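Local coordinates for sulfur carrier protein ThiS adenylyltransferase (Escherichia coli, PDB 1ZUD) that catalyses the ATP-dependent adenylation of the C-terminal glycine carboxyl group of the sulfur carrier ThiS, a step of thiamin biosynthesis, at residues C[59-64]-C[81-86]; C[31-36]-C[53-58]; C[169-174]-C[240-245]; C[144-149]-C[159-164]. All coordinates share one frame; numbering follows the deposited sequence. Where two conformers were deposited one is given.

Interaction 1 (C[59-64]-C[81-86]); sequences DDDDVH and RPKSQV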
loop_
_atom_site.group_PDB
_atom_site.type_symbol
_atom_site.label_atom_id
_atom_site.label_comp_id
_atom_site.label_asym_id
_atom_site.label_seq_id
_atom_site.Cartn_x
_atom_site.Cartn_y
_atom_site.Cartn_z
ATOM N N ASP C 59 9.456 20.203 6.563
ATOM C CA ASP C 59 10.604 19.492 5.981
ATOM C C ASP C 59 11.724 20.527 5.845
ATOM O O ASP C 59 11.452 21.693 5.590
ATOM C CB ASP C 59 10.255 18.888 4.601
ATOM C CG ASP C 59 11.328 17.857 4.081
ATOM O OD1 ASP C 59 11.183 16.605 4.258
ATOM O OD2 ASP C 59 12.335 18.308 3.481
ATOM N N ASP C 60 12.969 20.108 6.033
ATOM C CA ASP C 60 14.057 21.049 5.906
ATOM C C ASP C 60 14.869 20.895 4.613
ATOM O O ASP C 60 15.886 21.549 4.497
ATOM C CB ASP C 60 15.000 20.935 7.103
ATOM C CG ASP C 60 15.760 19.608 7.120
ATOM O OD1 ASP C 60 15.389 18.657 6.376
ATOM O OD2 ASP C 60 16.737 19.514 7.892
ATOM N N ASP C 61 14.431 20.071 3.652
ATOM C CA ASP C 61 15.210 19.854 2.424
ATOM C C ASP C 61 14.743 20.673 1.221
ATOM O O ASP C 61 13.709 21.267 1.276
ATOM C CB ASP C 61 15.142 18.388 2.020
ATOM C CG ASP C 61 15.921 17.483 2.966
ATOM O OD1 ASP C 61 15.334 16.488 3.453
ATOM O OD2 ASP C 61 17.122 17.758 3.209
ATOM N N ASP C 62 15.548 20.682 0.156
ATOM C CA ASP C 62 15.216 21.321 -1.125
ATOM C C ASP C 62 15.028 20.129 -2.104
ATOM O O ASP C 62 15.583 19.054 -1.903
ATOM C CB ASP C 62 16.379 22.218 -1.632
ATOM C CG ASP C 62 16.509 23.549 -0.833
ATOM O OD1 ASP C 62 15.509 24.057 -0.272
ATOM O OD2 ASP C 62 17.627 24.104 -0.769
ATOM N N VAL C 63 14.256 20.305 -3.163
ATOM C CA VAL C 63 14.079 19.209 -4.094
ATOM C C VAL C 63 15.382 18.887 -4.851
ATOM O O VAL C 63 16.102 19.784 -5.302
ATOM C CB VAL C 63 12.942 19.533 -5.088
ATOM C CG1 VAL C 63 12.772 18.369 -6.075
ATOM C CG2 VAL C 63 11.599 19.837 -4.266
ATOM N N HIS C 64 15.686 17.599 -5.007
ATOM C CA HIS C 64 16.896 17.182 -5.737
ATOM C C HIS C 64 16.400 16.259 -6.822
ATOM O O HIS C 64 15.379 15.600 -6.636
ATOM C CB HIS C 64 17.860 16.440 -4.806
ATOM C CG HIS C 64 18.284 17.251 -3.618
ATOM N ND1 HIS C 64 18.934 18.463 -3.736
ATOM C CD2 HIS C 64 18.090 17.056 -2.290
ATOM C CE1 HIS C 64 19.114 18.983 -2.533
ATOM N NE2 HIS C 64 18.609 18.150 -1.640
ATOM N N ARG C 81 14.284 24.005 -5.145
ATOM C CA ARG C 81 13.367 24.817 -4.356
ATOM C C ARG C 81 13.030 24.124 -3.007
ATOM O O ARG C 81 13.114 22.890 -2.907
ATOM C CB ARG C 81 12.131 25.081 -5.203
ATOM C CG ARG C 81 12.443 25.804 -6.563
ATOM C CD ARG C 81 11.086 26.043 -7.322
ATOM N NE ARG C 81 10.118 26.788 -6.481
ATOM C CZ ARG C 81 8.786 26.657 -6.536
ATOM N NH1 ARG C 81 8.234 25.812 -7.400
ATOM N NH2 ARG C 81 7.996 27.332 -5.697
ATOM N N PRO C 82 12.669 24.901 -1.958
ATOM C CA PRO C 82 12.339 24.342 -0.616
ATOM C C PRO C 82 11.148 23.370 -0.670
ATOM O O PRO C 82 10.104 23.727 -1.181
ATOM C CB PRO C 82 12.002 25.586 0.228
ATOM C CG PRO C 82 12.625 26.779 -0.609
ATOM C CD PRO C 82 12.439 26.367 -2.020
ATOM N N LYS C 83 11.299 22.167 -0.086
ATOM C CA LYS C 83 10.240 21.173 -0.153
ATOM C C LYS C 83 8.905 21.560 0.440
ATOM O O LYS C 83 7.858 21.252 -0.151
ATOM C CB LYS C 83 10.686 19.829 0.442
ATOM C CG LYS C 83 11.459 18.974 -0.539
ATOM C CD LYS C 83 11.780 17.599 0.044
ATOM C CE LYS C 83 12.842 16.955 -0.814
ATOM N NZ LYS C 83 13.314 15.635 -0.289
ATOM N N SER C 84 8.907 22.208 1.605
ATOM C CA SER C 84 7.616 22.570 2.213
ATOM C C SER C 84 6.872 23.637 1.385
ATOM O O SER C 84 5.637 23.609 1.256
ATOM C CB SER C 84 7.810 23.007 3.689
ATOM O OG SER C 84 8.363 24.301 3.788
ATOM N N GLN C 85 7.621 24.547 0.776
ATOM C CA GLN C 85 7.001 25.593 -0.046
ATOM C C GLN C 85 6.403 25.011 -1.317
ATOM O O GLN C 85 5.268 25.341 -1.692
ATOM C CB GLN C 85 8.041 26.660 -0.398
ATOM C CG GLN C 85 7.640 27.642 -1.531
ATOM C CD GLN C 85 8.809 28.577 -1.927
ATOM O OE1 GLN C 85 9.083 28.784 -3.116
ATOM N NE2 GLN C 85 9.492 29.134 -0.931
ATOM N N VAL C 86 7.192 24.184 -2.012
ATOM C CA VAL C 86 6.760 23.514 -3.237
ATOM C C VAL C 86 5.519 22.648 -2.945
ATOM O O VAL C 86 4.562 22.634 -3.715
ATOM C CB VAL C 86 7.914 22.581 -3.802
ATOM C CG1 VAL C 86 7.388 21.670 -4.890
ATOM C CG2 VAL C 86 9.091 23.436 -4.342
HETATM O O HOH W 1 12.888 15.313 2.356
#
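Lys83 meets Asp59 and Asp61 without a direct salt bridge: its NZ gives a hydrogen bond of 2.7 Å to the oxygen of water 1, and that water donates in turn to Asp59 OD1 and Asp61 OD1. Lys83 NZ stays 4.3 Å from Asp61 OD1, so the two groups are joined through water, and Gln71 OE1 takes another NZ hydrogen. Beyond CG the lysine runs fully extended, which carries its methylenes across the acidic loop; CD passes 3.6 Å from Asp59 OD2, and CG packs against Val63 CG2 at 3.8 Å. Asp59 is itself held in place, for OD2 accepts from Asp61 N in an Asx turn (2.7 Å), met from the anti side with the donor 28° out of the carboxylate plane, while OD1 also receives Leu36 N. Behind these side chains two backbone bonds fasten the loop to the start of the helix, Lys83 N to Asp61 O (2.9 Å) and Val63 N to Arg81 O (2.8 Å), forming a single bridge between Asp62 and Pro82. Asp59 and Lys83 belong to the assigned ATP site, which holds no nucleotide here. The contact ties the loop that follows strand 54-58 to the N-terminus of helix 83-94, with Pro82 at the N-cap; Ser84 OG and Asp61 O both bond to Gln104, just beyond strand 99-103.

Interaction 2 (C[31-36]-C[53-58]); sequences VLIIGL and GTLVLA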
loop_
_atom_site.group_PDB
_atom_site.type_symbol
_atom_site.label_atom_id
_atom_site.label_comp_id
_atom_site.label_asym_id
_atom_site.label_seq_id
_atom_site.Cartn_x
_atom_site.Cartn_y
_atom_site.Cartn_z
ATOM N N VAL C 31 -3.728 18.049 10.732
ATOM C CA VAL C 31 -2.728 16.961 10.688
ATOM C C VAL C 31 -1.357 17.539 10.468
ATOM O O VAL C 31 -1.160 18.458 9.631
ATOM C CB VAL C 31 -3.040 15.933 9.535
ATOM C CG1 VAL C 31 -1.850 14.937 9.339
ATOM C CG2 VAL C 31 -4.280 15.098 9.892
ATOM N N LEU C 32 -0.407 17.064 11.255
ATOM C CA LEU C 32 0.972 17.491 11.073
ATOM C C LEU C 32 1.727 16.341 10.385
ATOM O O LEU C 32 1.805 15.209 10.921
ATOM C CB LEU C 32 1.658 17.829 12.423
ATOM C CG LEU C 32 3.186 18.049 12.460
ATOM C CD1 LEU C 32 3.638 19.327 11.656
ATOM C CD2 LEU C 32 3.600 18.140 13.913
ATOM N N ILE C 33 2.300 16.642 9.206
ATOM C CA ILE C 33 3.113 15.662 8.476
ATOM C C ILE C 33 4.586 16.103 8.628
ATOM O O ILE C 33 5.006 17.187 8.156
ATOM C CB ILE C 33 2.734 15.587 6.956
ATOM C CG1 ILE C 33 1.233 15.193 6.819
ATOM C CG2 ILE C 33 3.676 14.543 6.227
ATOM C CD1 ILE C 33 0.641 15.355 5.358
ATOM N N ILE C 34 5.373 15.291 9.317
ATOM C CA ILE C 34 6.783 15.630 9.497
ATOM C C ILE C 34 7.621 14.792 8.525
ATOM O O ILE C 34 7.722 13.591 8.683
ATOM C CB ILE C 34 7.202 15.363 10.935
ATOM C CG1 ILE C 34 6.227 16.098 11.873
ATOM C CG2 ILE C 34 8.588 15.928 11.177
ATOM C CD1 ILE C 34 6.483 15.737 13.353
ATOM N N GLY C 35 8.203 15.442 7.508
ATOM C CA GLY C 35 8.959 14.731 6.490
ATOM C C GLY C 35 8.178 14.754 5.185
ATOM O O GLY C 35 7.079 14.260 5.114
ATOM N N LEU C 36 8.719 15.395 4.157
ATOM C CA LEU C 36 8.024 15.470 2.865
ATOM C C LEU C 36 8.802 14.698 1.793
ATOM O O LEU C 36 9.137 15.228 0.703
ATOM C CB LEU C 36 7.841 16.939 2.458
ATOM C CG LEU C 36 6.904 17.706 3.410
ATOM C CD1 LEU C 36 6.850 19.240 3.078
ATOM C CD2 LEU C 36 5.516 17.049 3.322
ATOM N N GLY C 53 -9.009 19.467 6.889
ATOM C CA GLY C 53 -9.066 20.932 6.946
ATOM C C GLY C 53 -7.793 21.748 7.027
ATOM O O GLY C 53 -7.678 22.855 6.411
ATOM N N THR C 54 -6.851 21.249 7.826
ATOM C CA THR C 54 -5.547 21.909 7.949
ATOM C C THR C 54 -4.414 20.887 7.894
ATOM O O THR C 54 -4.399 19.904 8.638
ATOM C CB THR C 54 -5.405 22.697 9.270
ATOM O OG1 THR C 54 -6.498 23.602 9.396
ATOM C CG2 THR C 54 -4.097 23.516 9.278
ATOM N N LEU C 55 -3.486 21.109 6.993
ATOM C CA LEU C 55 -2.314 20.249 6.903
ATOM C C LEU C 55 -1.098 21.103 7.160
ATOM O O LEU C 55 -0.899 22.146 6.509
ATOM C CB LEU C 55 -2.125 19.626 5.507
ATOM C CG LEU C 55 -3.135 18.646 4.993
ATOM C CD1 LEU C 55 -2.718 18.239 3.558
ATOM C CD2 LEU C 55 -3.167 17.422 5.937
ATOM N N VAL C 56 -0.270 20.662 8.092
ATOM C CA VAL C 56 0.964 21.366 8.371
ATOM C C VAL C 56 2.065 20.470 7.790
ATOM O O VAL C 56 2.144 19.283 8.104
ATOM C CB VAL C 56 1.083 21.640 9.922
ATOM C CG1 VAL C 56 2.331 22.491 10.230
ATOM C CG2 VAL C 56 -0.144 22.490 10.386
ATOM N N LEU C 57 2.913 21.047 6.929
ATOM C CA LEU C 57 3.902 20.287 6.172
ATOM C C LEU C 57 5.259 20.786 6.585
ATOM O O LEU C 57 5.626 21.899 6.274
ATOM C CB LEU C 57 3.634 20.524 4.662
ATOM C CG LEU C 57 2.131 20.435 4.217
ATOM C CD1 LEU C 57 1.807 21.374 3.036
ATOM C CD2 LEU C 57 1.805 18.994 3.816
ATOM N N ALA C 58 6.016 19.937 7.256
ATOM C CA ALA C 58 7.330 20.340 7.761
ATOM C C ALA C 58 8.441 19.523 7.093
ATOM O O ALA C 58 8.376 18.279 7.050
ATOM C CB ALA C 58 7.350 20.127 9.326
#
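Five backbone hydrogen bonds join segments 31-36 and 53-58 as parallel neighbours, zipping Val31 N to Thr54 O, Val56 N to Val31 O, Ile33 N to Val56 O, Ala58 N to Ile33 O and Gly35 N to Ala58 O. The tightest, Val56 N to Val31 O, measures 2.8 Å, and all five are nearly straight. The axes of the short strand segments 31-34 and 54-58 approach to 4.8 Å, with an angle of 18° between their directions. The last bond continues the ladder one residue past the end of strand 31-34.

Apolar packing fills both faces. On the face of Leu32, Val56 and Ala58, Leu32 CD1 reaches over to Val56 CG1 at 3.7 Å. The turn of its CG away from the backbone N (chi1 169°) places this methyl beside the neighbouring strand, where Leu103 of strand 99-103 covers Val56 and Ala58. On the other face Leu55 CD2 touches Val31 CB at 3.9 Å, while Ile33 and Leu57 run alongside each other, Ile33 CD1 and Leu57 CD2 being 4.1 Å apart. Leu36 comes back over this face at about a right angle to Leu57, with its CD1 3.8 Å from Leu57 CB. Ala44 of helix 40-50 packs on Ile33 and Leu57, and Leu47 and Ala48 pack on Leu55.

Strand 30-34, helix 40-50 and strand 54-58 form a beta-alpha-beta crossover, and Gly35 opens a glycine-rich turn at the strand's end, consistent with the nucleotide-binding Rossmann-like fold of the ThiF family.

Interaction 3 (C[169-174]-C[240-245]); sequences CYRCLW and CPVCGG. With ZN (zinc ion), chain H.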
loop_
_atom_site.group_PDB
_atom_site.type_symbol
_atom_site.label_atom_id
_atom_site.label_comp_id
_atom_site.label_asym_id
_atom_site.label_seq_id
_atom_site.Cartn_x
_atom_site.Cartn_y
_atom_site.Cartn_z
ATOM N N CYS C 169 4.636 2.804 23.254
ATOM C CA CYS C 169 4.908 3.880 22.309
ATOM C C CYS C 169 6.077 3.434 21.416
ATOM O O CYS C 169 6.506 2.230 21.445
ATOM C CB CYS C 169 5.250 5.175 23.130
ATOM S SG CYS C 169 6.862 5.101 23.905
ATOM N N TYR C 170 6.622 4.358 20.637
ATOM C CA TYR C 170 7.695 3.952 19.685
ATOM C C TYR C 170 8.943 3.502 20.453
ATOM O O TYR C 170 9.661 2.562 20.056
ATOM C CB TYR C 170 8.070 5.131 18.776
ATOM C CG TYR C 170 9.093 4.819 17.681
ATOM C CD1 TYR C 170 8.693 4.343 16.429
ATOM C CD2 TYR C 170 10.440 5.095 17.881
ATOM C CE1 TYR C 170 9.631 4.164 15.380
ATOM C CE2 TYR C 170 11.356 4.926 16.877
ATOM C CZ TYR C 170 10.950 4.466 15.628
ATOM O OH TYR C 170 11.910 4.347 14.662
ATOM N N ARG C 171 9.180 4.182 21.572
ATOM C CA ARG C 171 10.321 3.879 22.433
ATOM C C ARG C 171 10.151 2.542 23.178
ATOM O O ARG C 171 11.149 1.957 23.582
ATOM C CB ARG C 171 10.558 5.044 23.422
ATOM C CG ARG C 171 11.560 4.772 24.560
ATOM C CD ARG C 171 12.993 4.822 24.125
ATOM N NE ARG C 171 13.907 4.505 25.233
ATOM C CZ ARG C 171 13.992 3.317 25.839
ATOM N NH1 ARG C 171 13.221 2.274 25.487
ATOM N NH2 ARG C 171 14.888 3.149 26.796
ATOM N N CYS C 172 8.941 2.025 23.333
ATOM C CA CYS C 172 8.801 0.689 23.983
ATOM C C CYS C 172 9.338 -0.398 23.057
ATOM O O CYS C 172 9.870 -1.424 23.491
ATOM C CB CYS C 172 7.341 0.316 24.299
ATOM S SG CYS C 172 6.520 1.334 25.574
ATOM N N LEU C 173 9.180 -0.175 21.757
ATOM C CA LEU C 173 9.621 -1.139 20.752
ATOM C C LEU C 173 11.094 -0.991 20.378
ATOM O O LEU C 173 11.798 -1.977 20.187
ATOM C CB LEU C 173 8.751 -0.951 19.482
ATOM C CG LEU C 173 9.104 -1.768 18.241
ATOM C CD1 LEU C 173 9.010 -3.262 18.602
ATOM C CD2 LEU C 173 8.096 -1.428 17.076
ATOM N N TRP C 174 11.517 0.263 20.178
ATOM C CA TRP C 174 12.867 0.612 19.784
ATOM C C TRP C 174 13.544 1.462 20.861
ATOM O O TRP C 174 13.289 2.688 20.993
ATOM C CB TRP C 174 12.852 1.437 18.464
ATOM C CG TRP C 174 12.176 0.705 17.311
ATOM C CD1 TRP C 174 11.078 1.129 16.614
ATOM C CD2 TRP C 174 12.541 -0.572 16.751
ATOM N NE1 TRP C 174 10.739 0.196 15.661
ATOM C CE2 TRP C 174 11.615 -0.853 15.716
ATOM C CE3 TRP C 174 13.568 -1.501 17.016
ATOM C CZ2 TRP C 174 11.671 -2.024 14.948
ATOM C CZ3 TRP C 174 13.635 -2.669 16.248
ATOM C CH2 TRP C 174 12.690 -2.919 15.227
ATOM N N CYS C 240 9.704 1.829 30.161
ATOM C CA CYS C 240 9.805 2.875 29.111
ATOM C C CYS C 240 9.941 4.282 29.704
ATOM O O CYS C 240 9.087 4.737 30.435
ATOM C CB CYS C 240 8.573 2.860 28.173
ATOM S SG CYS C 240 8.779 4.110 26.829
ATOM N N PRO C 241 11.017 5.001 29.369
ATOM C CA PRO C 241 11.186 6.361 29.916
ATOM C C PRO C 241 10.238 7.421 29.354
ATOM O O PRO C 241 10.185 8.521 29.858
ATOM C CB PRO C 241 12.637 6.692 29.608
ATOM C CG PRO C 241 12.897 5.885 28.333
ATOM C CD PRO C 241 12.184 4.572 28.576
ATOM N N VAL C 242 9.477 7.075 28.322
ATOM C CA VAL C 242 8.542 8.014 27.717
ATOM C C VAL C 242 7.110 7.811 28.183
ATOM O O VAL C 242 6.469 8.737 28.649
ATOM C CB VAL C 242 8.555 7.918 26.119
ATOM C CG1 VAL C 242 7.424 8.791 25.520
ATOM C CG2 VAL C 242 9.875 8.389 25.583
ATOM N N CYS C 243 6.578 6.604 28.069
ATOM C CA CYS C 243 5.185 6.398 28.445
ATOM C C CYS C 243 5.113 5.597 29.757
ATOM O O CYS C 243 4.033 5.238 30.197
ATOM C CB CYS C 243 4.422 5.611 27.343
ATOM S SG CYS C 243 4.921 3.840 27.177
ATOM N N GLY C 244 6.282 5.320 30.319
ATOM C CA GLY C 244 6.383 4.547 31.542
ATOM C C GLY C 244 5.613 5.181 32.677
ATOM O O GLY C 244 5.350 4.516 33.681
ATOM N N GLY C 245 5.255 6.458 32.529
ATOM C CA GLY C 245 4.503 7.147 33.572
ATOM C C GLY C 245 5.302 7.469 34.834
ATOM O O GLY C 245 5.202 8.620 35.331
HETATM ZN ZN ZN H . 6.866 3.600 25.761
#
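Cys240 SG is gripped from several sides: it binds the zinc ion at 2.2 Å and accepts hydrogen bonds from two backbone amides of its own loop, Val242 N and Cys243 N. The second is the straighter, with an N-H...S angle of 172°. Cys169, Cys172 and Cys243 complete the four-sulfur site, their SG atoms between 2.3 and 2.4 Å from the metal. Cys172 SG is steadied likewise by Cys169 N, at 3.3 Å. Each segment thus contributes a Cys-x-x-Cys pair, and the zinc joins the short helix 170-173 to the chain's C-terminal loop where no hydrogen bond crosses. In Cys169 and Cys243 the SG sits between the backbone N and the carbonyl carbon, which turns both sulfurs inward to the metal.

Beside the metal Arg171 folds over the loop. Its chain bends at chi2 (77°), letting CG brush Cys240 SG at 3.6 Å and laying one face of the guanidinium across Pro241, whose CD lies 3.5 Å from Arg171 CZ. Val242 CG2 packs against Arg171 CB at 4.0 Å. Tyr170 and Trp174, which take no part in the zinc site, pack on Val62 of the ThiS chain.

Four thiolates would give the site a net negative charge, which the amide N-H groups pointing at Cys240 and Cys172 probably temper, as in other Cys4 zinc sites; the metal's role here is probably structural.

Interaction 4 (C[144-149]-C[159-164]); sequences TPLITA and MVLTPP. With NA (sodium ion), chain J.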
loop_
_atom_site.group_PDB
_atom_site.type_symbol
_atom_site.label_atom_id
_atom_site.label_comp_id
_atom_site.label_asym_id
_atom_site.label_seq_id
_atom_site.Cartn_x
_atom_site.Cartn_y
_atom_site.Cartn_z
ATOM N N THR C 144 -1.072 13.117 21.845
ATOM C CA THR C 144 -1.529 13.268 20.450
ATOM C C THR C 144 -1.186 11.967 19.715
ATOM O O THR C 144 -0.063 11.488 19.815
ATOM C CB THR C 144 -0.784 14.477 19.794
ATOM O OG1 THR C 144 -1.120 15.678 20.530
ATOM C CG2 THR C 144 -1.136 14.642 18.293
ATOM N N PRO C 145 -2.174 11.361 19.022
ATOM C CA PRO C 145 -1.977 10.125 18.275
ATOM C C PRO C 145 -0.826 10.283 17.294
ATOM O O PRO C 145 -0.648 11.351 16.683
ATOM C CB PRO C 145 -3.318 9.925 17.536
ATOM C CG PRO C 145 -4.297 10.735 18.281
ATOM C CD PRO C 145 -3.564 11.874 18.921
ATOM N N LEU C 146 -0.067 9.217 17.112
ATOM C CA LEU C 146 1.079 9.235 16.214
ATOM C C LEU C 146 1.008 8.045 15.219
ATOM O O LEU C 146 0.846 6.875 15.611
ATOM C CB LEU C 146 2.413 9.201 17.040
ATOM C CG LEU C 146 3.735 8.996 16.269
ATOM C CD1 LEU C 146 3.961 10.152 15.301
ATOM C CD2 LEU C 146 4.915 8.903 17.216
ATOM N N ILE C 147 1.084 8.349 13.926
ATOM C CA ILE C 147 1.060 7.288 12.914
ATOM C C ILE C 147 2.431 7.318 12.308
ATOM O O ILE C 147 2.826 8.286 11.658
ATOM C CB ILE C 147 -0.063 7.551 11.851
ATOM C CG1 ILE C 147 -1.423 7.554 12.559
ATOM C CG2 ILE C 147 -0.035 6.461 10.768
ATOM C CD1 ILE C 147 -2.624 8.086 11.722
ATOM N N THR C 148 3.169 6.238 12.474
ATOM C CA THR C 148 4.529 6.238 11.994
ATOM C C THR C 148 4.817 5.139 11.017
ATOM O O THR C 148 4.306 4.042 11.155
ATOM C CB THR C 148 5.560 6.123 13.228
ATOM O OG1 THR C 148 6.909 6.085 12.732
ATOM C CG2 THR C 148 5.310 4.816 14.041
ATOM N N ALA C 149 5.674 5.416 10.047
ATOM C CA ALA C 149 6.017 4.377 9.057
ATOM C C ALA C 149 7.436 4.574 8.560
ATOM O O ALA C 149 8.002 5.621 8.741
ATOM C CB ALA C 149 5.014 4.419 7.872
ATOM N N MET C 159 2.961 1.599 12.250
ATOM C CA MET C 159 2.256 1.414 13.530
ATOM C C MET C 159 1.428 2.639 13.800
ATOM O O MET C 159 1.883 3.779 13.528
ATOM C CB MET C 159 3.200 1.343 14.742
ATOM C CG MET C 159 4.468 0.669 14.593
ATOM S SD MET C 159 5.286 0.946 16.200
ATOM C CE MET C 159 6.653 1.833 15.638
ATOM N N VAL C 160 0.250 2.428 14.389
ATOM C CA VAL C 160 -0.635 3.531 14.825
ATOM C C VAL C 160 -0.588 3.540 16.378
ATOM O O VAL C 160 -0.992 2.545 17.029
ATOM C CB VAL C 160 -2.083 3.327 14.392
ATOM C CG1 VAL C 160 -2.901 4.524 14.897
ATOM C CG2 VAL C 160 -2.179 3.221 12.817
ATOM N N LEU C 161 -0.071 4.614 16.971
ATOM C CA LEU C 161 0.063 4.666 18.441
ATOM C C LEU C 161 -0.846 5.758 18.949
ATOM O O LEU C 161 -0.754 6.945 18.546
ATOM C CB LEU C 161 1.499 4.968 18.835
ATOM C CG LEU C 161 2.575 4.180 18.153
ATOM C CD1 LEU C 161 3.923 4.899 18.330
ATOM C CD2 LEU C 161 2.591 2.809 18.722
ATOM N N THR C 162 -1.784 5.366 19.797
ATOM C CA THR C 162 -2.739 6.364 20.305
ATOM C C THR C 162 -2.829 6.350 21.830
ATOM O O THR C 162 -2.544 5.333 22.440
ATOM C CB THR C 162 -4.181 6.081 19.793
ATOM O OG1 THR C 162 -4.612 4.795 20.280
ATOM C CG2 THR C 162 -4.211 6.033 18.250
ATOM N N PRO C 163 -3.172 7.495 22.446
ATOM C CA PRO C 163 -3.334 7.615 23.920
ATOM C C PRO C 163 -4.525 6.662 24.191
ATOM O O PRO C 163 -5.404 6.545 23.346
ATOM C CB PRO C 163 -3.809 9.068 24.122
ATOM C CG PRO C 163 -3.319 9.794 22.953
ATOM C CD PRO C 163 -3.319 8.797 21.767
ATOM N N PRO C 164 -4.635 6.047 25.388
ATOM C CA PRO C 164 -3.767 6.140 26.556
ATOM C C PRO C 164 -2.554 5.274 26.450
ATOM O O PRO C 164 -2.014 4.853 27.475
ATOM C CB PRO C 164 -4.697 5.739 27.711
ATOM C CG PRO C 164 -5.415 4.613 27.146
ATOM C CD PRO C 164 -5.757 5.122 25.669
HETATM NA NA NA J . -2.007 17.730 19.592
HETATM O O HOH W 2 -4.315 17.302 20.149
HETATM O O HOH W 3 -1.903 18.182 22.075
#
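Ile147 and Val160 run alongside each other in the same direction, in the beta hairpin of strands 146-152 and 155-161. They are a non-hydrogen-bonded pair, with Ile147 CG1 4.1 Å from Val160 CG1, and Glu204 of helix 191-210 rests on both. The other face carries Leu146, Thr148, Met159 and Leu161. Here Thr148 and Met159 are likewise aligned flank to flank: the thioether chain bends at chi3 (-118°), swinging CE round to touch Thr148 CG2 at 3.6 Å. Thr148 turns its OG1 to the opposite side from its backbone N (chi1 178°), where the hydroxyl shares a hydrogen bond with Asp124 OD2, leaving the methyl for Met159. Leu146 CD2 and Leu161 CD1 meet more loosely at 4.3 Å, and helix 129-141 packs on Leu146.

Between the backbones, Leu146 with Leu161 and Thr148 with Met159 each exchange two hydrogen bonds, the Leu146 N to Leu161 O bond being 2.8 Å long. Past the strand ends the prolines take over, the rings of Pro145 and Pro163 crossing at about a right angle with Pro145 CG and Pro163 CD 4.1 Å apart.

At the start of segment 144-149, Thr144 OG1 binds the sodium ion at 2.4 Å, alongside two waters and the carbonyl oxygens of Val116, Ala117 and Ala119.

Interactions 2 and 4 are buried and belong to one mixed sheet, parallel in the first and an antiparallel hairpin in the second, both built from backbone ladders and aliphatic packing. Interactions 1 and 3 lie nearer the surface, where polar and metal chemistry does more of the work: a water-linked lysine among carboxylates at the ATP site, and zinc bound by cysteines. Interaction 1 continues directly from interaction 2, through the Asp59 carboxylate and the packing of Ser84 on Leu36. Interactions 3 and 4 also touch, but by packing alone, Tyr170 and Leu173 resting on Met159. The centres of interactions 1 and 3 are about 32 Å apart.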